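Local structure of ornithine aminotransferase (Plasmodium falciparum, 3LG0) at residues E183-E188 against A220-K225; E200-E205 against H249-K254; S214-V219 against V228-D233. The protein catalyses the pyridoxal-phosphate-dependent transfer of the delta-amino group of ornithine to 2-oxoglutarate, giving glutamate gamma-semialdehyde and glutamate. All blocks are in the same frame, centred on the assembly; numbering follows the deposited sequence.

Interaction 1 (E183-E188 against A220-K225); sequences EALEKE and ASLCKK
E186 lies across the isobutyl group of L222, the two side chains crossing at about a right angle where two nearly parallel helices face each other. Its CG stands anti to the backbone N (chi1 -178°) and the chain beyond stays extended, which carries the carboxylate past L222 toward K225. Starting at the root, CB of E186 touches CD1 of L222 at 3.7 Å. CG and CD then pass over the other methyl of the leucine, and E186 OE1 ends 3.6 Å from L222 CD2. The second oxygen turns to polar company: E186 OE2 receives a weak, long salt-bridge hydrogen bond of 3.4 Å from NZ of K225, and a stronger one from the hydroxyl of Y226. Glutamate suits this place because its methylene groups can cover a leucine while its charge stays at the partly exposed border; K225, equally extended and one turn after L222, reaches across to it. Deeper, on the side of the sheet, the buried L185 offers CD2 to CD1 of L222 at 4.3 Å, a looser apolar meeting, and L185 also rests on I141 and F197 of the sheet. The axes of 183-188 and 220-225 approach to 10.4 Å, at 9° to each other. Such side-by-side, parallel helices lying on one face of a mainly parallel sheet are typical of the layered alpha/beta large domain of class-III aminotransferases.

Interaction 2 (E200-E205 against H249-K254); sequences EPVQGE and HHYGVK
Y251 reaches from one loop of the alpha/beta large domain, before strand 257-260, to the backbone of P201, in the loop that leaves strand 194-199. Its CG stands anti to the carbonyl carbon and beside the backbone N (chi1 -43°), which sends the ring inward with the hydroxyl leading. CE1 passes CB of P201 at 4.2 Å, an apolar touch that suits the compact proline ring, while the phenol ring itself lies nearly parallel to that of F216. A tyrosine fits here because it combines a flat apolar body with a polar end for a buried carbonyl. The first loop is also braced from within: the backbone N of G204 donates to OE2 of E200 in an almost straight bond of 3.2 Å, its N-H meeting the oxygen from above the carboxylate plane, 38° out of it, and N146 supplies a further donor to the same oxygen. K346 adds a weak hydrogen bond at the tyrosine hydroxyl. The polar link between the loops is the bond from Y251 OH to P201 O, 3.0 Å long, which meets the carbonyl from 46° above its plane.

Interaction 3 (S214-V219 against V228-D233); sequences SYFPGV and VLFVAD
The backbone N of V219 donates to O of Y215 at 2.8 Å, a regular helical bond that fixes the turn from which V219 faces the strand and F230. From the turn so held, V219 spreads its two methyls over two aromatic rings. CG1, anti to the backbone N (chi1 162°), lies over one face of the F230 ring in a CH-pi contact, 4.0 Å from the centroid and displaced toward the rim beside CD1 and CE1. CG2 instead sits above the centre of the Y215 ring, 3.7 Å from its plane, within the same helix. A branched valine thus serves two neighbours at once without a long, flexible chain.

F230 leaves the strand with CG anti to the backbone N (chi1 164°), which points the ring at the helix; its far end, CZ, comes 3.8 Å from CD2 of F216. It arrives at the edge of the F216 ring, near that ring's plane, and the two side chains cross at about a right angle. Phenylalanine is apt on both sides, since a wide, wholly apolar ring can span the gap between helix and sheet. F216 also leans on V199 of the adjacent strand and V219 on L185 of helix 182-189, while the backbone N of F230 bonds to the carboxylate of D256. Here a helix is sealed onto the second strand of a beta-alpha-beta crossover, formed by strand 194-199, helix 215-226 and strand 229-233.

In the fold
Following the chain from its N terminus, the first segment met is 183-188, on helix 182-189; then come strand 194-199, the loop 200-205 and helix 215-226. Interaction 1 closes a loop back to 183-188 when the later turns of that helix, 220-225, are reached. Interaction 3 joins the helix's first turns to the strand that follows, and interaction 2 closes last, at 249-254. Interaction 3 is nested inside the loop of interaction 2, whereas interaction 1 crosses both. Helix 215-226 serves interactions 1 and 3, and V253 of 249-254 packs against A220, so two neighbouring helices, strand 229-233 and the loops 200-205 and 249-254 are tied together.

Interaction 1 (E183-E188 against A220-K225)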
loop_
_atom_site.group_PDB
_atom_site.type_symbol
_atom_site.label_atom_id
_atom_site.label_comp_id
_atom_site.label_asym_id
_atom_site.label_seq_id
_atom_site.Cartn_x
_atom_site.Cartn_y
_atom_site.Cartn_z
ATOM N N GLU A 183 -9.855 -32.671 -11.285
ATOM C CA GLU A 183 -10.422 -32.944 -12.599
ATOM C C GLU A 183 -10.688 -31.650 -13.337
ATOM O O GLU A 183 -10.201 -31.451 -14.446
ATOM C CB GLU A 183 -11.724 -33.741 -12.484
ATOM C CG GLU A 183 -11.638 -34.977 -11.603
ATOM C CD GLU A 183 -12.956 -35.725 -11.531
ATOM O OE1 GLU A 183 -13.588 -35.914 -12.594
ATOM O OE2 GLU A 183 -13.357 -36.122 -10.415
ATOM N N ALA A 184 -11.479 -30.775 -12.723
ATOM C CA ALA A 184 -11.846 -29.516 -13.355
ATOM C C ALA A 184 -10.602 -28.694 -13.685
ATOM O O ALA A 184 -10.595 -27.914 -14.642
ATOM C CB ALA A 184 -12.784 -28.730 -12.463
ATOM N N LEU A 185 -9.553 -28.882 -12.889
ATOM C CA LEU A 185 -8.310 -28.146 -13.067
ATOM C C LEU A 185 -7.610 -28.602 -14.345
ATOM O O LEU A 185 -7.402 -27.799 -15.260
ATOM C CB LEU A 185 -7.391 -28.299 -11.845
ATOM C CG LEU A 185 -6.016 -27.623 -11.930
ATOM C CD1 LEU A 185 -6.144 -26.138 -12.211
ATOM C CD2 LEU A 185 -5.205 -27.860 -10.669
ATOM N N GLU A 186 -7.264 -29.887 -14.419
ATOM C CA GLU A 186 -6.597 -30.421 -15.606
ATOM C C GLU A 186 -7.385 -30.105 -16.875
ATOM O O GLU A 186 -6.808 -29.838 -17.925
ATOM C CB GLU A 186 -6.361 -31.925 -15.485
ATOM C CG GLU A 186 -5.633 -32.504 -16.687
ATOM C CD GLU A 186 -5.365 -33.991 -16.567
ATOM O OE1 GLU A 186 -5.706 -34.579 -15.521
ATOM O OE2 GLU A 186 -4.810 -34.570 -17.526
ATOM N N LYS A 187 -8.705 -30.117 -16.770
ATOM C CA LYS A 187 -9.559 -29.774 -17.899
ATOM C C LYS A 187 -9.230 -28.378 -18.429
ATOM O O LYS A 187 -9.281 -28.131 -19.637
ATOM C CB LYS A 187 -11.026 -29.839 -17.473
ATOM C CG LYS A 187 -12.031 -29.976 -18.602
ATOM C CD LYS A 187 -13.442 -29.737 -18.077
ATOM C CE LYS A 187 -14.493 -30.469 -18.894
ATOM N NZ LYS A 187 -14.485 -31.945 -18.649
ATOM N N GLU A 188 -8.893 -27.464 -17.522
ATOM C CA GLU A 188 -8.584 -26.080 -17.891
ATOM C C GLU A 188 -7.121 -25.894 -18.282
ATOM O O GLU A 188 -6.803 -25.060 -19.128
ATOM C CB GLU A 188 -8.944 -25.124 -16.757
ATOM C CG GLU A 188 -10.432 -24.921 -16.570
ATOM C CD GLU A 188 -11.028 -23.994 -17.611
ATOM O OE1 GLU A 188 -10.391 -23.800 -18.667
ATOM O OE2 GLU A 188 -12.133 -23.456 -17.378
ATOM N N ALA A 220 0.738 -29.738 -8.057
ATOM C CA ALA A 220 2.130 -29.660 -8.446
ATOM C C ALA A 220 2.391 -30.487 -9.708
ATOM O O ALA A 220 3.170 -30.084 -10.564
ATOM C CB ALA A 220 3.013 -30.112 -7.311
ATOM N N SER A 221 1.711 -31.627 -9.832
ATOM C CA SER A 221 1.901 -32.517 -10.976
ATOM C C SER A 221 1.239 -31.993 -12.236
ATOM O O SER A 221 1.900 -31.822 -13.259
ATOM C CB SER A 221 1.390 -33.921 -10.680
ATOM O OG SER A 221 2.401 -34.685 -10.055
ATOM N N LEU A 222 -0.065 -31.754 -12.176
ATOM C CA LEU A 222 -0.747 -31.170 -13.320
ATOM C C LEU A 222 -0.020 -29.926 -13.839
ATOM O O LEU A 222 0.011 -29.671 -15.048
ATOM C CB LEU A 222 -2.190 -30.831 -12.973
ATOM C CG LEU A 222 -3.003 -32.077 -12.641
ATOM C CD1 LEU A 222 -4.463 -31.717 -12.374
ATOM C CD2 LEU A 222 -2.872 -33.080 -13.783
ATOM N N CYS A 223 0.569 -29.159 -12.926
ATOM C CA CYS A 223 1.240 -27.923 -13.308
ATOM C C CYS A 223 2.580 -28.225 -13.961
ATOM O O CYS A 223 2.874 -27.721 -15.035
ATOM C CB CYS A 223 1.395 -26.971 -12.111
ATOM S SG CYS A 223 -0.144 -26.066 -11.744
ATOM N N LYS A 224 3.390 -29.045 -13.308
ATOM C CA LYS A 224 4.675 -29.420 -13.878
ATOM C C LYS A 224 4.451 -30.108 -15.221
ATOM O O LYS A 224 5.224 -29.931 -16.155
ATOM C CB LYS A 224 5.450 -30.328 -12.928
ATOM C CG LYS A 224 6.614 -31.056 -13.592
ATOM C CD LYS A 224 7.370 -31.931 -12.599
ATOM C CE LYS A 224 8.427 -31.143 -11.849
ATOM N NZ LYS A 224 9.549 -30.791 -12.752
ATOM N N LYS A 225 3.363 -30.866 -15.316
ATOM C CA LYS A 225 3.053 -31.610 -16.527
ATOM C C LYS A 225 2.674 -30.700 -17.685
ATOM O O LYS A 225 3.211 -30.839 -18.780
ATOM C CB LYS A 225 1.936 -32.630 -16.278
ATOM C CG LYS A 225 1.391 -33.258 -17.558
ATOM C CD LYS A 225 0.210 -34.173 -17.285
ATOM C CE LYS A 225 -0.399 -34.689 -18.579
ATOM N NZ LYS A 225 -1.637 -35.482 -18.328
#

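Interaction 2 (E200-E205 against H249-K254)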
loop_
_atom_site.group_PDB
_atom_site.type_symbol
_atom_site.label_atom_id
_atom_site.label_comp_id
_atom_site.label_asym_id
_atom_site.label_seq_id
_atom_site.Cartn_x
_atom_site.Cartn_y
_atom_site.Cartn_z
ATOM N N GLU A 200 -4.666 -20.672 -3.121
ATOM C CA GLU A 200 -4.388 -20.587 -1.692
ATOM C C GLU A 200 -4.310 -21.980 -1.067
ATOM O O GLU A 200 -5.162 -22.815 -1.339
ATOM C CB GLU A 200 -5.528 -19.837 -1.006
ATOM C CG GLU A 200 -5.374 -18.333 -0.869
ATOM C CD GLU A 200 -6.238 -17.784 0.271
ATOM O OE1 GLU A 200 -5.712 -17.538 1.404
ATOM O OE2 GLU A 200 -7.461 -17.644 0.032
ATOM N N PRO A 201 -3.302 -22.228 -0.208
ATOM C CA PRO A 201 -3.121 -23.529 0.455
ATOM C C PRO A 201 -4.329 -23.907 1.316
ATOM O O PRO A 201 -4.676 -25.093 1.424
ATOM C CB PRO A 201 -1.876 -23.326 1.313
ATOM C CG PRO A 201 -1.124 -22.244 0.616
ATOM C CD PRO A 201 -2.176 -21.316 0.057
ATOM N N VAL A 202 -4.939 -22.910 1.952
ATOM C CA VAL A 202 -6.320 -23.030 2.437
ATOM C C VAL A 202 -7.091 -21.748 2.126
ATOM O O VAL A 202 -6.559 -20.642 2.259
ATOM C CB VAL A 202 -6.447 -23.496 3.925
ATOM C CG1 VAL A 202 -5.082 -23.685 4.593
ATOM C CG2 VAL A 202 -7.374 -22.581 4.730
ATOM N N GLN A 203 -8.318 -21.909 1.643
ATOM C CA GLN A 203 -9.111 -20.772 1.214
ATOM C C GLN A 203 -9.577 -19.961 2.409
ATOM O O GLN A 203 -10.255 -20.486 3.281
ATOM C CB GLN A 203 -10.304 -21.224 0.383
ATOM C CG GLN A 203 -9.947 -21.611 -1.044
ATOM C CD GLN A 203 -11.171 -21.689 -1.922
ATOM O OE1 GLN A 203 -12.212 -22.214 -1.511
ATOM N NE2 GLN A 203 -11.068 -21.157 -3.131
ATOM N N GLY A 204 -9.211 -18.684 2.442
ATOM C CA GLY A 204 -9.522 -17.830 3.573
ATOM C C GLY A 204 -10.890 -17.194 3.442
ATOM O O GLY A 204 -11.808 -17.482 4.218
ATOM N N GLU A 205 -11.019 -16.327 2.448
ATOM C CA GLU A 205 -12.251 -15.592 2.209
ATOM C C GLU A 205 -13.472 -16.497 1.995
ATOM O O GLU A 205 -14.600 -16.094 2.274
ATOM C CB GLU A 205 -12.076 -14.621 1.034
ATOM C CG GLU A 205 -13.290 -13.718 0.772
ATOM C CD GLU A 205 -13.634 -12.797 1.948
ATOM O OE1 GLU A 205 -14.768 -12.262 1.976
ATOM O OE2 GLU A 205 -12.776 -12.610 2.842
ATOM N N HIS A 249 4.199 -26.488 2.627
ATOM C CA HIS A 249 5.128 -27.440 3.222
ATOM C C HIS A 249 4.399 -28.602 3.924
ATOM O O HIS A 249 5.017 -29.596 4.295
ATOM C CB HIS A 249 6.058 -26.719 4.204
ATOM C CG HIS A 249 7.196 -27.558 4.704
ATOM N ND1 HIS A 249 8.404 -27.639 4.046
ATOM C CD2 HIS A 249 7.313 -28.338 5.806
ATOM C CE1 HIS A 249 9.215 -28.442 4.715
ATOM N NE2 HIS A 249 8.578 -28.878 5.787
ATOM N N HIS A 250 3.092 -28.474 4.115
ATOM C CA HIS A 250 2.315 -29.560 4.706
ATOM C C HIS A 250 2.103 -30.629 3.660
ATOM O O HIS A 250 1.994 -31.815 3.975
ATOM C CB HIS A 250 0.938 -29.090 5.190
ATOM C CG HIS A 250 0.964 -28.333 6.484
ATOM N ND1 HIS A 250 1.570 -28.821 7.624
ATOM C CD2 HIS A 250 0.441 -27.131 6.823
ATOM C CE1 HIS A 250 1.426 -27.946 8.607
ATOM N NE2 HIS A 250 0.746 -26.911 8.146
ATOM N N TYR A 251 2.022 -30.192 2.410
ATOM C CA TYR A 251 1.679 -31.078 1.321
ATOM C C TYR A 251 2.940 -31.553 0.595
ATOM O O TYR A 251 2.856 -32.247 -0.419
ATOM C CB TYR A 251 0.723 -30.382 0.352
ATOM C CG TYR A 251 -0.372 -29.585 1.033
ATOM C CD1 TYR A 251 -0.684 -28.298 0.612
ATOM C CD2 TYR A 251 -1.090 -30.112 2.100
ATOM C CE1 TYR A 251 -1.684 -27.565 1.223
ATOM C CE2 TYR A 251 -2.097 -29.379 2.725
ATOM C CZ TYR A 251 -2.384 -28.104 2.282
ATOM O OH TYR A 251 -3.378 -27.362 2.882
ATOM N N GLY A 252 4.100 -31.173 1.126
ATOM C CA GLY A 252 5.376 -31.544 0.544
ATOM C C GLY A 252 5.572 -31.133 -0.911
ATOM O O GLY A 252 6.269 -31.820 -1.665
ATOM N N VAL A 253 4.960 -30.024 -1.317
ATOM C CA VAL A 253 5.203 -29.470 -2.648
ATOM C C VAL A 253 5.972 -28.153 -2.539
ATOM O O VAL A 253 5.969 -27.516 -1.486
ATOM C CB VAL A 253 3.901 -29.251 -3.424
ATOM C CG1 VAL A 253 3.210 -30.581 -3.679
ATOM C CG2 VAL A 253 2.978 -28.313 -2.664
ATOM N N LYS A 254 6.653 -27.763 -3.611
ATOM C CA LYS A 254 7.293 -26.448 -3.654
ATOM C C LYS A 254 6.781 -25.678 -4.864
ATOM O O LYS A 254 7.064 -26.038 -6.002
ATOM C CB LYS A 254 8.819 -26.557 -3.679
ATOM C CG LYS A 254 9.538 -25.195 -3.623
ATOM C CD LYS A 254 10.969 -25.328 -3.112
ATOM C CE LYS A 254 11.746 -24.016 -3.186
ATOM N NZ LYS A 254 12.282 -23.716 -4.562
#

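Interaction 3 (S214-V219 against V228-D233)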
loop_
_atom_site.group_PDB
_atom_site.type_symbol
_atom_site.label_atom_id
_atom_site.label_comp_id
_atom_site.label_asym_id
_atom_site.label_seq_id
_atom_site.Cartn_x
_atom_site.Cartn_y
_atom_site.Cartn_z
ATOM N N SER A 214 -4.716 -35.012 -0.909
ATOM C CA SER A 214 -4.251 -35.368 -2.238
ATOM C C SER A 214 -4.109 -34.164 -3.173
ATOM O O SER A 214 -3.317 -34.198 -4.108
ATOM C CB SER A 214 -5.211 -36.381 -2.864
ATOM O OG SER A 214 -6.489 -35.800 -3.073
ATOM N N TYR A 215 -4.876 -33.109 -2.916
ATOM C CA TYR A 215 -5.030 -32.005 -3.860
ATOM C C TYR A 215 -3.724 -31.362 -4.329
ATOM O O TYR A 215 -3.432 -31.338 -5.526
ATOM C CB TYR A 215 -5.943 -30.939 -3.266
ATOM C CG TYR A 215 -6.295 -29.824 -4.210
ATOM C CD1 TYR A 215 -6.869 -30.094 -5.443
ATOM C CD2 TYR A 215 -6.075 -28.495 -3.863
ATOM C CE1 TYR A 215 -7.207 -29.067 -6.318
ATOM C CE2 TYR A 215 -6.417 -27.466 -4.724
ATOM C CZ TYR A 215 -6.984 -27.757 -5.949
ATOM O OH TYR A 215 -7.335 -26.746 -6.814
ATOM N N PHE A 216 -2.943 -30.836 -3.393
ATOM C CA PHE A 216 -1.770 -30.066 -3.778
ATOM C C PHE A 216 -0.661 -30.891 -4.428
ATOM O O PHE A 216 -0.060 -30.444 -5.407
ATOM C CB PHE A 216 -1.271 -29.185 -2.631
ATOM C CG PHE A 216 -2.014 -27.875 -2.532
ATOM C CD1 PHE A 216 -3.124 -27.746 -1.704
ATOM C CD2 PHE A 216 -1.635 -26.790 -3.307
ATOM C CE1 PHE A 216 -3.825 -26.553 -1.634
ATOM C CE2 PHE A 216 -2.331 -25.592 -3.245
ATOM C CZ PHE A 216 -3.427 -25.474 -2.408
ATOM N N PRO A 217 -0.401 -32.098 -3.899
ATOM C CA PRO A 217 0.528 -33.006 -4.588
ATOM C C PRO A 217 0.134 -33.183 -6.060
ATOM O O PRO A 217 0.997 -33.229 -6.934
ATOM C CB PRO A 217 0.368 -34.313 -3.813
ATOM C CG PRO A 217 -0.016 -33.873 -2.418
ATOM C CD PRO A 217 -0.881 -32.653 -2.616
ATOM N N GLY A 218 -1.165 -33.237 -6.330
ATOM C CA GLY A 218 -1.658 -33.329 -7.690
ATOM C C GLY A 218 -1.666 -32.016 -8.453
ATOM O O GLY A 218 -1.640 -32.006 -9.687
ATOM N N VAL A 219 -1.741 -30.904 -7.729
ATOM C CA VAL A 219 -1.656 -29.587 -8.352
ATOM C C VAL A 219 -0.244 -29.400 -8.887
ATOM O O VAL A 219 -0.057 -28.960 -10.011
ATOM C CB VAL A 219 -1.986 -28.440 -7.356
ATOM C CG1 VAL A 219 -1.478 -27.095 -7.885
ATOM C CG2 VAL A 219 -3.489 -28.379 -7.098
ATOM N N VAL A 228 3.019 -25.139 -16.454
ATOM C CA VAL A 228 2.236 -24.016 -15.956
ATOM C C VAL A 228 2.796 -23.573 -14.614
ATOM O O VAL A 228 3.150 -24.412 -13.782
ATOM C CB VAL A 228 0.735 -24.385 -15.825
ATOM C CG1 VAL A 228 0.030 -23.455 -14.847
ATOM C CG2 VAL A 228 0.060 -24.345 -17.185
ATOM N N LEU A 229 2.905 -22.260 -14.419
ATOM C CA LEU A 229 3.368 -21.740 -13.141
ATOM C C LEU A 229 2.377 -22.135 -12.048
ATOM O O LEU A 229 1.187 -21.865 -12.159
ATOM C CB LEU A 229 3.552 -20.220 -13.197
ATOM C CG LEU A 229 4.729 -19.724 -14.043
ATOM C CD1 LEU A 229 4.868 -18.201 -13.986
ATOM C CD2 LEU A 229 6.021 -20.372 -13.600
ATOM N N PHE A 230 2.878 -22.825 -11.032
ATOM C CA PHE A 230 2.117 -23.139 -9.835
ATOM C C PHE A 230 2.398 -22.033 -8.802
ATOM O O PHE A 230 3.437 -22.043 -8.120
ATOM C CB PHE A 230 2.517 -24.540 -9.326
ATOM C CG PHE A 230 2.092 -24.845 -7.911
ATOM C CD1 PHE A 230 0.935 -24.308 -7.377
ATOM C CD2 PHE A 230 2.843 -25.701 -7.124
ATOM C CE1 PHE A 230 0.563 -24.591 -6.073
ATOM C CE2 PHE A 230 2.473 -25.996 -5.827
ATOM C CZ PHE A 230 1.331 -25.435 -5.298
ATOM N N VAL A 231 1.475 -21.068 -8.723
ATOM C CA VAL A 231 1.591 -19.942 -7.781
ATOM C C VAL A 231 0.776 -20.122 -6.494
ATOM O O VAL A 231 -0.453 -20.199 -6.536
ATOM C CB VAL A 231 1.148 -18.627 -8.426
ATOM C CG1 VAL A 231 1.466 -17.458 -7.506
ATOM C CG2 VAL A 231 1.834 -18.442 -9.779
ATOM N N ALA A 232 1.467 -20.173 -5.362
ATOM C CA ALA A 232 0.827 -20.312 -4.069
ATOM C C ALA A 232 0.683 -18.963 -3.373
ATOM O O ALA A 232 1.684 -18.315 -3.050
ATOM C CB ALA A 232 1.623 -21.264 -3.176
ATOM N N ASP A 233 -0.559 -18.564 -3.121
ATOM C CA ASP A 233 -0.850 -17.365 -2.354
ATOM C C ASP A 233 -0.798 -17.670 -0.870
ATOM O O ASP A 233 -1.740 -18.233 -0.322
ATOM C CB ASP A 233 -2.244 -16.844 -2.703
ATOM C CG ASP A 233 -2.588 -15.555 -1.965
ATOM O OD1 ASP A 233 -1.818 -15.152 -1.056
ATOM O OD2 ASP A 233 -3.628 -14.944 -2.300
#